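Local coordinates for copper chaperone PCu(A)C (Methylosinus trichosporium OB3b, PDB 6P1G), which probably serves as a copper chaperone, binding copper(II) through a histidine brace in its PCuAC domain, which in this crystal also holds a zinc ion, at residues His14-Ala19 against Ala118-Asp123; Tyr30-Asn35 against Arg76-Pro81; Arg42-Lys47 against Glu66-Leu71; Ala49-Val54 against Val86-Ile91. All blocks are in the same frame, centred on the assembly; numbering follows the deposited sequence.

Interaction 1 (His14-Ala19 against Ala118-Asp123); sequences HPWLRA and AVEAPD. With CU (copper (II) ion), chain C.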
loop_
_atom_site.group_PDB
_atom_site.type_symbol
_atom_site.label_atom_id
_atom_site.label_comp_id
_atom_site.label_asym_id
_atom_site.label_seq_id
_atom_site.Cartn_x
_atom_site.Cartn_y
_atom_site.Cartn_z
ATOM N N HIS A 14 7.236 -0.070 6.903
ATOM C CA HIS A 14 6.850 1.338 6.789
ATOM C C HIS A 14 5.872 1.612 5.655
ATOM O O HIS A 14 6.237 2.220 4.648
ATOM C CB HIS A 14 8.074 2.236 6.613
ATOM C CG HIS A 14 7.776 3.689 6.824
ATOM N ND1 HIS A 14 7.535 4.227 8.070
ATOM C CD2 HIS A 14 7.641 4.708 5.944
ATOM C CE1 HIS A 14 7.287 5.518 7.951
ATOM N NE2 HIS A 14 7.344 5.837 6.671
ATOM N N PRO A 15 4.628 1.142 5.800
ATOM C CA PRO A 15 3.624 1.578 4.833
ATOM C C PRO A 15 3.385 3.073 4.995
ATOM O O PRO A 15 3.359 3.572 6.118
ATOM C CB PRO A 15 2.386 0.759 5.209
ATOM C CG PRO A 15 2.573 0.440 6.653
ATOM C CD PRO A 15 4.055 0.287 6.854
ATOM N N TRP A 16 3.248 3.783 3.885
ATOM C CA TRP A 16 3.023 5.219 3.934
ATOM C C TRP A 16 2.265 5.631 2.693
ATOM O O TRP A 16 2.242 4.898 1.703
ATOM C CB TRP A 16 4.345 5.989 4.048
ATOM C CG TRP A 16 5.264 5.848 2.865
ATOM C CD1 TRP A 16 6.079 4.789 2.576
ATOM C CD2 TRP A 16 5.476 6.811 1.824
ATOM N NE1 TRP A 16 6.776 5.030 1.416
ATOM C CE2 TRP A 16 6.422 6.263 0.933
ATOM C CE3 TRP A 16 4.951 8.079 1.555
ATOM C CZ2 TRP A 16 6.857 6.940 -0.205
ATOM C CZ3 TRP A 16 5.385 8.751 0.422
ATOM C CH2 TRP A 16 6.330 8.180 -0.442
ATOM N N LEU A 17 1.651 6.806 2.735
ATOM C CA LEU A 17 0.891 7.265 1.588
ATOM C C LEU A 17 1.064 8.755 1.343
ATOM O O LEU A 17 1.305 9.528 2.268
ATOM C CB LEU A 17 -0.597 6.927 1.767
ATOM C CG LEU A 17 -1.401 7.546 2.916
ATOM C CD1 LEU A 17 -2.012 8.887 2.509
ATOM C CD2 LEU A 17 -2.485 6.584 3.377
ATOM N N ARG A 18 0.949 9.147 0.080
ATOM C CA ARG A 18 0.920 10.552 -0.271
ATOM C C ARG A 18 -0.516 11.045 -0.142
ATOM O O ARG A 18 -1.407 10.578 -0.852
ATOM C CB ARG A 18 1.448 10.781 -1.689
ATOM C CG ARG A 18 2.965 10.774 -1.806
ATOM C CD ARG A 18 3.404 10.999 -3.246
ATOM N NE ARG A 18 4.847 11.193 -3.348
ATOM C CZ ARG A 18 5.524 11.171 -4.491
ATOM N NH1 ARG A 18 4.888 10.971 -5.636
ATOM N NH2 ARG A 18 6.838 11.361 -4.490
ATOM N N ALA A 19 -0.730 11.975 0.783
ATOM C CA ALA A 19 -2.047 12.552 1.024
ATOM C C ALA A 19 -2.580 13.202 -0.249
ATOM O O ALA A 19 -1.806 13.742 -1.040
ATOM C CB ALA A 19 -1.984 13.567 2.159
ATOM N N ALA A 118 1.554 5.782 7.432
ATOM C CA ALA A 118 1.876 7.162 7.759
ATOM C C ALA A 118 1.366 8.086 6.660
ATOM O O ALA A 118 1.643 7.872 5.480
ATOM C CB ALA A 118 3.373 7.332 7.954
ATOM N N VAL A 119 0.621 9.113 7.050
ATOM C CA VAL A 119 0.124 10.077 6.078
ATOM C C VAL A 119 1.181 11.145 5.861
ATOM O O VAL A 119 1.534 11.886 6.779
ATOM C CB VAL A 119 -1.194 10.729 6.529
ATOM C CG1 VAL A 119 -1.695 11.692 5.462
ATOM C CG2 VAL A 119 -2.241 9.663 6.823
ATOM N N GLU A 120 1.682 11.213 4.634
ATOM C CA GLU A 120 2.756 12.131 4.287
ATOM C C GLU A 120 2.301 13.161 3.261
ATOM O O GLU A 120 1.252 13.006 2.643
ATOM C CB GLU A 120 3.961 11.351 3.756
ATOM C CG GLU A 120 4.590 10.412 4.779
ATOM C CD GLU A 120 5.162 11.141 5.985
ATOM O OE1 GLU A 120 5.532 12.329 5.855
ATOM O OE2 GLU A 120 5.236 10.524 7.071
ATOM N N ALA A 121 3.093 14.217 3.095
ATOM C CA ALA A 121 2.784 15.280 2.143
ATOM C C ALA A 121 2.623 14.724 0.724
ATOM O O ALA A 121 3.184 13.677 0.403
ATOM C CB ALA A 121 3.874 16.345 2.180
ATOM N N PRO A 122 1.849 15.419 -0.127
ATOM C CA PRO A 122 1.630 14.983 -1.513
ATOM C C PRO A 122 2.904 14.790 -2.342
ATOM O O PRO A 122 2.851 14.096 -3.353
ATOM C CB PRO A 122 0.786 16.117 -2.102
ATOM C CG PRO A 122 0.050 16.669 -0.938
ATOM C CD PRO A 122 1.011 16.584 0.217
ATOM N N ASP A 123 4.019 15.390 -1.934
ATOM C CA ASP A 123 5.260 15.260 -2.694
ATOM C C ASP A 123 6.360 14.556 -1.903
ATOM O O ASP A 123 7.534 14.640 -2.253
ATOM C CB ASP A 123 5.752 16.636 -3.145
ATOM C CG ASP A 123 6.239 17.490 -1.989
ATOM O OD1 ASP A 123 5.650 17.408 -0.888
ATOM O OD2 ASP A 123 7.215 18.245 -2.185
HETATM CU CU CU C . 7.581 2.999 9.767
HETATM O O HOH W 1 6.767 8.239 5.730
#

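Interaction 2 (Tyr30-Asn35 against Arg76-Pro81); sequences YMLVVN and RVTMAP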
loop_
_atom_site.group_PDB
_atom_site.type_symbol
_atom_site.label_atom_id
_atom_site.label_comp_id
_atom_site.label_asym_id
_atom_site.label_seq_id
_atom_site.Cartn_x
_atom_site.Cartn_y
_atom_site.Cartn_z
ATOM N N TYR A 30 2.189 3.415 -0.504
ATOM C CA TYR A 30 3.518 2.857 -0.724
ATOM C C TYR A 30 3.948 1.997 0.456
ATOM O O TYR A 30 3.472 2.190 1.577
ATOM C CB TYR A 30 4.537 3.973 -0.949
ATOM C CG TYR A 30 4.149 4.943 -2.039
ATOM C CD1 TYR A 30 4.184 4.569 -3.375
ATOM C CD2 TYR A 30 3.742 6.233 -1.731
ATOM C CE1 TYR A 30 3.826 5.459 -4.378
ATOM C CE2 TYR A 30 3.382 7.125 -2.722
ATOM C CZ TYR A 30 3.428 6.736 -4.042
ATOM O OH TYR A 30 3.067 7.632 -5.021
ATOM N N MET A 31 4.856 1.058 0.198
ATOM C CA MET A 31 5.358 0.159 1.234
ATOM C C MET A 31 6.466 -0.729 0.696
ATOM O O MET A 31 6.642 -0.857 -0.515
ATOM C CB MET A 31 4.243 -0.727 1.785
ATOM C CG MET A 31 3.704 -1.714 0.774
ATOM S SD MET A 31 2.242 -2.566 1.374
ATOM C CE MET A 31 1.146 -1.184 1.669
ATOM N N LEU A 32 7.225 -1.322 1.606
ATOM C CA LEU A 32 8.163 -2.377 1.252
ATOM C C LEU A 32 7.633 -3.712 1.768
ATOM O O LEU A 32 7.358 -3.858 2.960
ATOM C CB LEU A 32 9.548 -2.084 1.821
ATOM C CG LEU A 32 10.539 -3.249 1.844
ATOM C CD1 LEU A 32 10.951 -3.630 0.435
ATOM C CD2 LEU A 32 11.755 -2.880 2.673
ATOM N N VAL A 33 7.473 -4.676 0.868
ATOM C CA VAL A 33 6.948 -5.986 1.238
ATOM C C VAL A 33 8.000 -7.080 1.082
ATOM O O VAL A 33 8.597 -7.228 0.016
ATOM C CB VAL A 33 5.713 -6.360 0.394
ATOM C CG1 VAL A 33 5.208 -7.746 0.774
ATOM C CG2 VAL A 33 4.619 -5.317 0.564
ATOM N N VAL A 34 8.223 -7.842 2.148
ATOM C CA VAL A 34 9.177 -8.942 2.119
ATOM C C VAL A 34 8.444 -10.279 2.204
ATOM O O VAL A 34 7.735 -10.550 3.175
ATOM C CB VAL A 34 10.194 -8.841 3.269
ATOM C CG1 VAL A 34 11.152 -10.020 3.234
ATOM C CG2 VAL A 34 10.951 -7.528 3.191
ATOM N N ASN A 35 8.617 -11.108 1.180
ATOM C CA ASN A 35 7.995 -12.426 1.136
ATOM C C ASN A 35 9.001 -13.525 1.457
ATOM O O ASN A 35 9.835 -13.862 0.624
ATOM C CB ASN A 35 7.371 -12.667 -0.242
ATOM C CG ASN A 35 6.688 -14.023 -0.356
ATOM O OD1 ASN A 35 6.428 -14.695 0.644
ATOM N ND2 ASN A 35 6.396 -14.431 -1.586
ATOM N N ARG A 76 12.082 -9.114 -2.107
ATOM C CA ARG A 76 11.685 -7.853 -1.501
ATOM C C ARG A 76 11.093 -6.975 -2.592
ATOM O O ARG A 76 11.758 -6.668 -3.582
ATOM C CB ARG A 76 12.877 -7.174 -0.827
ATOM C CG ARG A 76 13.459 -7.996 0.312
ATOM C CD ARG A 76 14.822 -7.489 0.753
ATOM N NE ARG A 76 14.769 -6.118 1.250
ATOM C CZ ARG A 76 14.595 -5.799 2.529
ATOM N NH1 ARG A 76 14.452 -6.755 3.440
ATOM N NH2 ARG A 76 14.562 -4.528 2.900
ATOM N N VAL A 77 9.840 -6.577 -2.412
ATOM C CA VAL A 77 9.164 -5.743 -3.394
ATOM C C VAL A 77 8.849 -4.367 -2.828
ATOM O O VAL A 77 8.143 -4.237 -1.825
ATOM C CB VAL A 77 7.861 -6.395 -3.888
ATOM C CG1 VAL A 77 7.116 -5.449 -4.823
ATOM C CG2 VAL A 77 8.163 -7.716 -4.584
ATOM N N THR A 78 9.386 -3.340 -3.472
ATOM C CA THR A 78 9.153 -1.975 -3.038
ATOM C C THR A 78 8.082 -1.312 -3.887
ATOM O O THR A 78 8.183 -1.255 -5.112
ATOM C CB THR A 78 10.436 -1.122 -3.096
ATOM O OG1 THR A 78 11.442 -1.706 -2.258
ATOM C CG2 THR A 78 10.151 0.288 -2.606
ATOM N N MET A 79 7.046 -0.825 -3.221
ATOM C CA MET A 79 6.068 0.030 -3.865
ATOM C C MET A 79 6.435 1.459 -3.505
ATOM O O MET A 79 6.410 1.837 -2.335
ATOM C CB MET A 79 4.657 -0.313 -3.399
ATOM C CG MET A 79 4.168 -1.669 -3.881
ATOM S SD MET A 79 2.691 -2.200 -2.998
ATOM C CE MET A 79 1.714 -0.701 -3.053
ATOM N N ALA A 80 6.790 2.243 -4.518
ATOM C CA ALA A 80 7.346 3.573 -4.309
ATOM C C ALA A 80 7.032 4.463 -5.509
ATOM O O ALA A 80 6.675 3.956 -6.574
ATOM C CB ALA A 80 8.852 3.481 -4.079
ATOM N N PRO A 81 7.138 5.793 -5.338
ATOM C CA PRO A 81 6.908 6.686 -6.480
ATOM C C PRO A 81 7.831 6.352 -7.648
ATOM O O PRO A 81 9.031 6.177 -7.443
ATOM C CB PRO A 81 7.220 8.070 -5.913
ATOM C CG PRO A 81 6.928 7.943 -4.454
ATOM C CD PRO A 81 7.317 6.541 -4.079
#

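Interaction 3 (Arg42-Lys47 against Glu66-Leu71); sequences RLIGVK and EDAIYL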
loop_
_atom_site.group_PDB
_atom_site.type_symbol
_atom_site.label_atom_id
_atom_site.label_comp_id
_atom_site.label_asym_id
_atom_site.label_seq_id
_atom_site.Cartn_x
_atom_site.Cartn_y
_atom_site.Cartn_z
ATOM N N ARG A 42 0.419 -12.539 -3.417
ATOM C CA ARG A 42 -0.109 -11.339 -4.041
ATOM C C ARG A 42 -0.820 -10.445 -3.043
ATOM O O ARG A 42 -1.609 -10.919 -2.229
ATOM C CB ARG A 42 -1.071 -11.721 -5.165
ATOM C CG ARG A 42 -0.408 -12.328 -6.384
ATOM C CD ARG A 42 -1.424 -12.558 -7.482
ATOM N NE ARG A 42 -0.801 -13.017 -8.719
ATOM C CZ ARG A 42 -0.445 -14.275 -8.955
ATOM N NH1 ARG A 42 -0.648 -15.208 -8.035
ATOM N NH2 ARG A 42 0.117 -14.599 -10.111
ATOM N N LEU A 43 -0.542 -9.150 -3.109
ATOM C CA LEU A 43 -1.400 -8.181 -2.451
ATOM C C LEU A 43 -2.618 -8.007 -3.346
ATOM O O LEU A 43 -2.521 -7.438 -4.433
ATOM C CB LEU A 43 -0.671 -6.857 -2.232
ATOM C CG LEU A 43 -1.491 -5.700 -1.664
ATOM C CD1 LEU A 43 -2.087 -6.083 -0.318
ATOM C CD2 LEU A 43 -0.631 -4.446 -1.545
ATOM N N ILE A 44 -3.765 -8.497 -2.888
ATOM C CA ILE A 44 -4.957 -8.540 -3.728
ATOM C C ILE A 44 -6.041 -7.575 -3.275
ATOM O O ILE A 44 -7.046 -7.399 -3.962
ATOM C CB ILE A 44 -5.559 -9.956 -3.768
ATOM C CG1 ILE A 44 -5.986 -10.391 -2.365
ATOM C CG2 ILE A 44 -4.565 -10.942 -4.363
ATOM C CD1 ILE A 44 -6.701 -11.725 -2.330
ATOM N N GLY A 45 -5.846 -6.949 -2.122
ATOM C CA GLY A 45 -6.847 -6.037 -1.609
ATOM C C GLY A 45 -6.363 -5.106 -0.519
ATOM O O GLY A 45 -5.440 -5.421 0.229
ATOM N N VAL A 46 -6.995 -3.941 -0.444
ATOM C CA VAL A 46 -6.762 -2.994 0.636
ATOM C C VAL A 46 -8.117 -2.439 1.051
ATOM O O VAL A 46 -8.861 -1.923 0.218
ATOM C CB VAL A 46 -5.825 -1.839 0.219
ATOM C CG1 VAL A 46 -5.658 -0.854 1.367
ATOM C CG2 VAL A 46 -4.467 -2.369 -0.238
ATOM N N LYS A 47 -8.435 -2.542 2.335
ATOM C CA LYS A 47 -9.754 -2.145 2.816
ATOM C C LYS A 47 -9.671 -1.176 3.988
ATOM O O LYS A 47 -8.781 -1.275 4.832
ATOM C CB LYS A 47 -10.566 -3.380 3.210
ATOM C CG LYS A 47 -10.931 -4.269 2.031
ATOM C CD LYS A 47 -11.594 -5.561 2.480
ATOM C CE LYS A 47 -10.773 -6.264 3.546
ATOM N NZ LYS A 47 -11.436 -7.512 4.016
ATOM N N GLU A 66 -2.448 -7.113 -13.573
ATOM C CA GLU A 66 -3.612 -7.710 -12.949
ATOM C C GLU A 66 -3.984 -6.793 -11.796
ATOM O O GLU A 66 -3.210 -5.902 -11.453
ATOM C CB GLU A 66 -3.307 -9.119 -12.458
ATOM C CG GLU A 66 -2.110 -9.169 -11.521
ATOM C CD GLU A 66 -1.802 -10.571 -11.048
ATOM O OE1 GLU A 66 -1.480 -11.436 -11.890
ATOM O OE2 GLU A 66 -1.891 -10.805 -9.830
ATOM N N ASP A 67 -5.143 -7.000 -11.182
ATOM C CA ASP A 67 -5.494 -6.172 -10.038
ATOM C C ASP A 67 -4.880 -6.740 -8.765
ATOM O O ASP A 67 -5.589 -7.155 -7.848
ATOM C CB ASP A 67 -7.008 -6.042 -9.893
ATOM C CG ASP A 67 -7.427 -4.646 -9.468
ATOM O OD1 ASP A 67 -6.778 -3.671 -9.911
ATOM O OD2 ASP A 67 -8.397 -4.522 -8.692
ATOM N N ALA A 68 -3.551 -6.753 -8.735
ATOM C CA ALA A 68 -2.786 -7.238 -7.595
ATOM C C ALA A 68 -1.332 -6.789 -7.700
ATOM O O ALA A 68 -0.861 -6.417 -8.776
ATOM C CB ALA A 68 -2.865 -8.752 -7.502
ATOM N N ILE A 69 -0.628 -6.814 -6.575
ATOM C CA ILE A 69 0.819 -6.642 -6.565
ATOM C C ILE A 69 1.498 -8.001 -6.457
ATOM O O ILE A 69 1.353 -8.690 -5.449
ATOM C CB ILE A 69 1.296 -5.745 -5.406
ATOM C CG1 ILE A 69 0.599 -4.384 -5.454
ATOM C CG2 ILE A 69 2.805 -5.567 -5.464
ATOM C CD1 ILE A 69 0.941 -3.564 -6.681
ATOM N N TYR A 70 2.233 -8.393 -7.492
ATOM C CA TYR A 70 2.891 -9.692 -7.469
ATOM C C TYR A 70 4.078 -9.694 -6.517
ATOM O O TYR A 70 4.895 -8.774 -6.516
ATOM C CB TYR A 70 3.354 -10.096 -8.870
ATOM C CG TYR A 70 3.874 -11.516 -8.938
ATOM C CD1 TYR A 70 5.233 -11.774 -9.065
ATOM C CD2 TYR A 70 3.008 -12.600 -8.852
ATOM C CE1 TYR A 70 5.714 -13.069 -9.121
ATOM C CE2 TYR A 70 3.480 -13.900 -8.906
ATOM C CZ TYR A 70 4.834 -14.128 -9.040
ATOM O OH TYR A 70 5.311 -15.417 -9.095
ATOM N N LEU A 71 4.158 -10.741 -5.704
ATOM C CA LEU A 71 5.247 -10.904 -4.753
ATOM C C LEU A 71 5.935 -12.242 -4.979
ATOM O O LEU A 71 5.434 -13.278 -4.541
ATOM C CB LEU A 71 4.731 -10.811 -3.316
ATOM C CG LEU A 71 3.855 -9.607 -2.971
ATOM C CD1 LEU A 71 3.178 -9.807 -1.623
ATOM C CD2 LEU A 71 4.686 -8.333 -2.975
#

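Interaction 4 (Ala49-Val54 against Val86-Ile91); sequences ADFRSV and VELVDI. With ZN (zinc ion), chain D.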
loop_
_atom_site.group_PDB
_atom_site.type_symbol
_atom_site.label_atom_id
_atom_site.label_comp_id
_atom_site.label_asym_id
_atom_site.label_seq_id
_atom_site.Cartn_x
_atom_site.Cartn_y
_atom_site.Cartn_z
ATOM N N ALA A 49 -12.350 2.164 6.139
ATOM C CA ALA A 49 -13.577 2.946 6.208
ATOM C C ALA A 49 -13.368 4.291 5.529
ATOM O O ALA A 49 -14.323 4.999 5.215
ATOM C CB ALA A 49 -14.012 3.138 7.651
ATOM N N ASP A 50 -12.104 4.634 5.304
ATOM C CA ASP A 50 -11.738 5.945 4.781
ATOM C C ASP A 50 -11.879 6.063 3.262
ATOM O O ASP A 50 -11.943 7.167 2.727
ATOM C CB ASP A 50 -10.305 6.279 5.190
ATOM C CG ASP A 50 -10.131 6.343 6.697
ATOM O OD1 ASP A 50 -11.152 6.398 7.412
ATOM O OD2 ASP A 50 -8.971 6.362 7.164
ATOM N N PHE A 51 -11.931 4.929 2.573
ATOM C CA PHE A 51 -12.095 4.932 1.124
ATOM C C PHE A 51 -12.904 3.714 0.702
ATOM O O PHE A 51 -12.975 2.733 1.438
ATOM C CB PHE A 51 -10.737 4.960 0.411
ATOM C CG PHE A 51 -9.763 3.921 0.902
ATOM C CD1 PHE A 51 -8.790 4.247 1.833
ATOM C CD2 PHE A 51 -9.808 2.624 0.415
ATOM C CE1 PHE A 51 -7.886 3.297 2.278
ATOM C CE2 PHE A 51 -8.911 1.667 0.859
ATOM C CZ PHE A 51 -7.948 2.006 1.792
ATOM N N ARG A 52 -13.504 3.773 -0.483
ATOM C CA ARG A 52 -14.475 2.759 -0.880
ATOM C C ARG A 52 -13.927 1.724 -1.862
ATOM O O ARG A 52 -14.520 0.662 -2.033
ATOM C CB ARG A 52 -15.718 3.428 -1.481
ATOM C CG ARG A 52 -16.591 4.126 -0.443
ATOM C CD ARG A 52 -17.535 5.150 -1.063
ATOM N NE ARG A 52 -17.993 4.749 -2.391
ATOM C CZ ARG A 52 -18.304 5.597 -3.366
ATOM N NH1 ARG A 52 -18.218 6.906 -3.165
ATOM N NH2 ARG A 52 -18.712 5.137 -4.542
ATOM N N SER A 53 -12.800 2.026 -2.499
ATOM C CA SER A 53 -12.151 1.054 -3.376
ATOM C C SER A 53 -10.688 1.402 -3.634
ATOM O O SER A 53 -10.221 2.478 -3.262
ATOM C CB SER A 53 -12.897 0.951 -4.708
ATOM O OG SER A 53 -12.936 2.207 -5.360
ATOM N N VAL A 54 -9.971 0.481 -4.273
ATOM C CA VAL A 54 -8.579 0.712 -4.639
ATOM C C VAL A 54 -8.297 0.238 -6.057
ATOM O O VAL A 54 -9.034 -0.575 -6.615
ATOM C CB VAL A 54 -7.592 -0.005 -3.684
ATOM C CG1 VAL A 54 -7.777 0.468 -2.250
ATOM C CG2 VAL A 54 -7.738 -1.519 -3.794
ATOM N N VAL A 86 -0.550 1.279 -4.803
ATOM C CA VAL A 86 -1.989 1.117 -4.706
ATOM C C VAL A 86 -2.643 2.489 -4.680
ATOM O O VAL A 86 -2.281 3.346 -3.873
ATOM C CB VAL A 86 -2.396 0.320 -3.452
ATOM C CG1 VAL A 86 -3.908 0.281 -3.316
ATOM C CG2 VAL A 86 -1.820 -1.086 -3.503
ATOM N N GLU A 87 -3.597 2.697 -5.577
ATOM C CA GLU A 87 -4.350 3.942 -5.604
ATOM C C GLU A 87 -5.560 3.823 -4.688
ATOM O O GLU A 87 -6.379 2.928 -4.856
ATOM C CB GLU A 87 -4.790 4.278 -7.032
ATOM C CG GLU A 87 -5.293 5.701 -7.217
ATOM C CD GLU A 87 -4.165 6.710 -7.366
ATOM O OE1 GLU A 87 -3.014 6.292 -7.598
ATOM O OE2 GLU A 87 -4.431 7.924 -7.262
ATOM N N LEU A 88 -5.664 4.723 -3.717
ATOM C CA LEU A 88 -6.803 4.732 -2.809
ATOM C C LEU A 88 -7.889 5.622 -3.393
ATOM O O LEU A 88 -7.695 6.826 -3.544
ATOM C CB LEU A 88 -6.384 5.220 -1.422
ATOM C CG LEU A 88 -5.164 4.523 -0.813
ATOM C CD1 LEU A 88 -4.841 5.085 0.561
ATOM C CD2 LEU A 88 -5.384 3.019 -0.735
ATOM N N VAL A 89 -9.031 5.024 -3.713
ATOM C CA VAL A 89 -10.063 5.701 -4.494
ATOM C C VAL A 89 -11.284 6.065 -3.651
ATOM O O VAL A 89 -11.703 5.294 -2.785
ATOM C CB VAL A 89 -10.506 4.826 -5.686
ATOM C CG1 VAL A 89 -11.495 5.575 -6.566
ATOM C CG2 VAL A 89 -9.298 4.407 -6.502
ATOM N N ASP A 90 -11.832 7.253 -3.907
ATOM C CA ASP A 90 -13.018 7.754 -3.217
ATOM C C ASP A 90 -12.768 7.857 -1.721
ATOM O O ASP A 90 -13.524 7.320 -0.914
ATOM C CB ASP A 90 -14.237 6.865 -3.490
ATOM C CG ASP A 90 -14.771 7.024 -4.901
ATOM O OD1 ASP A 90 -14.594 8.115 -5.487
ATOM O OD2 ASP A 90 -15.372 6.061 -5.421
ATOM N N ILE A 91 -11.692 8.548 -1.365
ATOM C CA ILE A 91 -11.395 8.828 0.029
ATOM C C ILE A 91 -12.505 9.686 0.621
ATOM O O ILE A 91 -12.877 10.716 0.063
ATOM C CB ILE A 91 -10.034 9.523 0.179
ATOM C CG1 ILE A 91 -8.927 8.601 -0.328
ATOM C CG2 ILE A 91 -9.786 9.920 1.629
ATOM C CD1 ILE A 91 -7.568 9.221 -0.297
HETATM ZN ZN ZN D . -1.865 5.929 -9.110
#

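Interaction 1 (His14-Ala19 against Ala118-Asp123)
Trp16, Leu17 and Arg18 run parallel to Ala118, Val119 and Glu120, the two strand axes 4.8 Å apart at their closest and inclined by 32°. Four backbone hydrogen bonds stitch them: Ala118 N to Pro15 O at 3.1 Å, then Leu17 N to Ala118 O, Glu120 N to Leu17 O and Ala19 N to Glu120 O, all three at 2.9 Å. Leu17 and Val119 share one side of the sheet, lying alongside each other and pointing the same way. Val119 CG1 also meets Ala19 CB at 3.8 Å, and Leu17 continues inward onto Leu88 and Met103. This pairing joins strand 10-18 to strand 111-120 in the cupredoxin-like beta fold of the PCuAC family, and it carries His14 of the copper site, described for these domains as a histidine brace. In this crystal His14 ND1 binds copper at 2.1 Å, with Met2 N and His3 ND1 as the other protein ligands. The far nitrogen of the same ring, His14 NE2, donates in the ring plane to a water at 2.6 Å, which in turn donates weakly to Glu120 OE2. Glu120 turns back at its second torsion (chi2 -63°), bringing the carboxylate over to that water, a weak second-shell link to a ring already held by copper. Its methylene CG meets Trp16 CE3 at 4.0 Å, the two side chains crossing at about a right angle. Farther along, the extended chain of Arg18 passes Pro122, with CD 3.1 Å from Pro122 O, while its NE is hydrogen-bonded to Ala124 O.

Interaction 2 (Tyr30-Asn35 against Arg76-Pro81)
Met31 and Met79 exchange both backbone hydrogen bonds, Met79 N to Met31 O at 2.7 Å and Met31 N to Met79 O at 3.1 Å, the second more bent. Val33 and Val77 repeat the exchange with a nearly straight bond from Val33 N to Val77 O at 2.8 Å. These are the hydrogen-bonded pairs of antiparallel strands 26-35 and 75-91; the alternate residues Leu32 and Val34 turn their backbone bonds to Glu13 and Lys11 of strand 10-18, on the other flank. At the end of the strand, Asn35 ND2 donates to Pro72 O and Arg39 O while OD1 accepts from Ala37 N. Met31 CG lies 3.9 Å from Met79 SD, the two chains side by side. On the other face of the sheet, Arg76 bends at its third torsion (chi3 61°) and lays the face of its guanidinium against Val34 CG2, with NH2 3.3 Å from Leu32 CD2. Pro81 CD sits over one face of the Tyr30 ring in a CH-pi contact, 3.7 Å from the ring centroid, and Met79 O lies at the ring's edge; the Tyr30 side chain also lies beside the zinc ligand His85. A serine in place of Tyr30 would probably leave Pro81 without its aromatic partner and open a gap beside His85. Backbone polarity is thus met by regular sheet bonds, while the side chains pack mainly through carbon and sulfur.

Interaction 3 (Arg42-Lys47 against Glu66-Leu71)
Ile69 N donates to Leu43 O at 2.9 Å and Leu43 N returns the bond to Ile69 O at 3.0 Å, the hydrogen-bonded antiparallel pair that joins strands 41-47 and 69-71 of the beta fold. Their side chains lie alongside on the buried side, Leu43 CB to Ile69 CB 3.9 Å. On the opposite face of the sheet, Arg42 NE and Glu66 OE2 make a salt bridge at 2.7 Å; the oxygen lies at the guanidinium's edge, near its plane, and the two flat groups are only 16° apart. The N-H is poorly aimed, however, so the hydrogen bond within it is weak, and Glu66 is poorly ordered. The extended Arg42 chain carries the charge past Ala68 to a second carboxylate, for NH1 is salt-bridged to Glu108. With CG anti to the backbone N (chi1 -172°), Tyr70 turns the CD2-CE2 edge of its ring to one guanidinium face, CE2 3.6 Å from Arg42 NH2, the planes 62° apart. Ile44 CG2 still meets Ala68 CB at 4.2 Å; then the segments separate, Ile44 and Gly45 forming a classic beta bulge facing Val106, while Asp67 centres an inverse gamma turn. A leucine in place of Arg42 would probably leave Glu66 and Glu108 without their shared positive mate and the edge of the Tyr70 ring without the group it rests on. The contact is therefore split by chemistry, apolar toward the core and ionic on the outer side, where Arg42 is likely to offset two negative charges.

Interaction 4 (Ala49-Val54 against Val86-Ile91)
A classic beta bulge forms where Arg52 and Ser53 both face Val89, at the joint between strand 51-58 and the zinc-bearing strand 75-91. Val89 O accepts from two successive amides, Arg52 N at 3.3 Å and, weakly, Ser53 N. The return bond from Val89 N to Ser53 O is the short one, 2.8 Å. Next along, Val54 and Leu88 form a non-hydrogen-bonded antiparallel pair whose side chains point the same way, Val54 CG1 to Leu88 CD2 3.8 Å. Val54 CB also rests on Val86 CG1. The same Leu88 methyl, CD2, stands over one face of the Phe51 ring in a CH-pi contact, 4.0 Å from the centroid and 23° off the normal. Phe51 is placed there by a first torsion that sets CG between the backbone N and carbonyl carbon (chi1 50°), and Val46 of strand 41-47 packs against both Phe51 and Val54. Between Val86 and Leu88, the end of the Glu87 side chain leads off to the zinc, bent at its second torsion (chi2 81°), and binds it through OE1 at 1.9 Å, joined by His57, His61 and His85. Its other oxygen, OE2, is hydrogen-bonded to Gln28 NE2, which probably steadies the carboxylate. The chain turns a corner at Asp90, and Asp50 O receives a CA-H...O contact from Ile91 CA. Asp90 OD2 ends above a face of the Arg52 guanidinium, 3.6 Å from NH2, well out of its plane, making a salt bridge of charges alone with no N-H aimed at the oxygen.

Reading from the N terminus, strand 10-18 opens the outermost loop, which interaction 1 closes only when the chain returns at 118-123; the other three contacts lie inside it. Strand 26-35 then opens the loop closed by interaction 2, and within it 42-47 and 66-71 close the shorter loop of interaction 3. Interaction 4 alternates with both: 49-54 lies inside those loops, while 86-91 follows them. Interactions 2 and 4 use different parts of strand 75-91, on opposite sides of the chain's centre. Trp16 O to Tyr30 N links interactions 1 and 2 through neighbouring strands, Leu71 packs interaction 3 on Val33 and Val77, and Leu43 of interaction 3 meets Val86 of interaction 4.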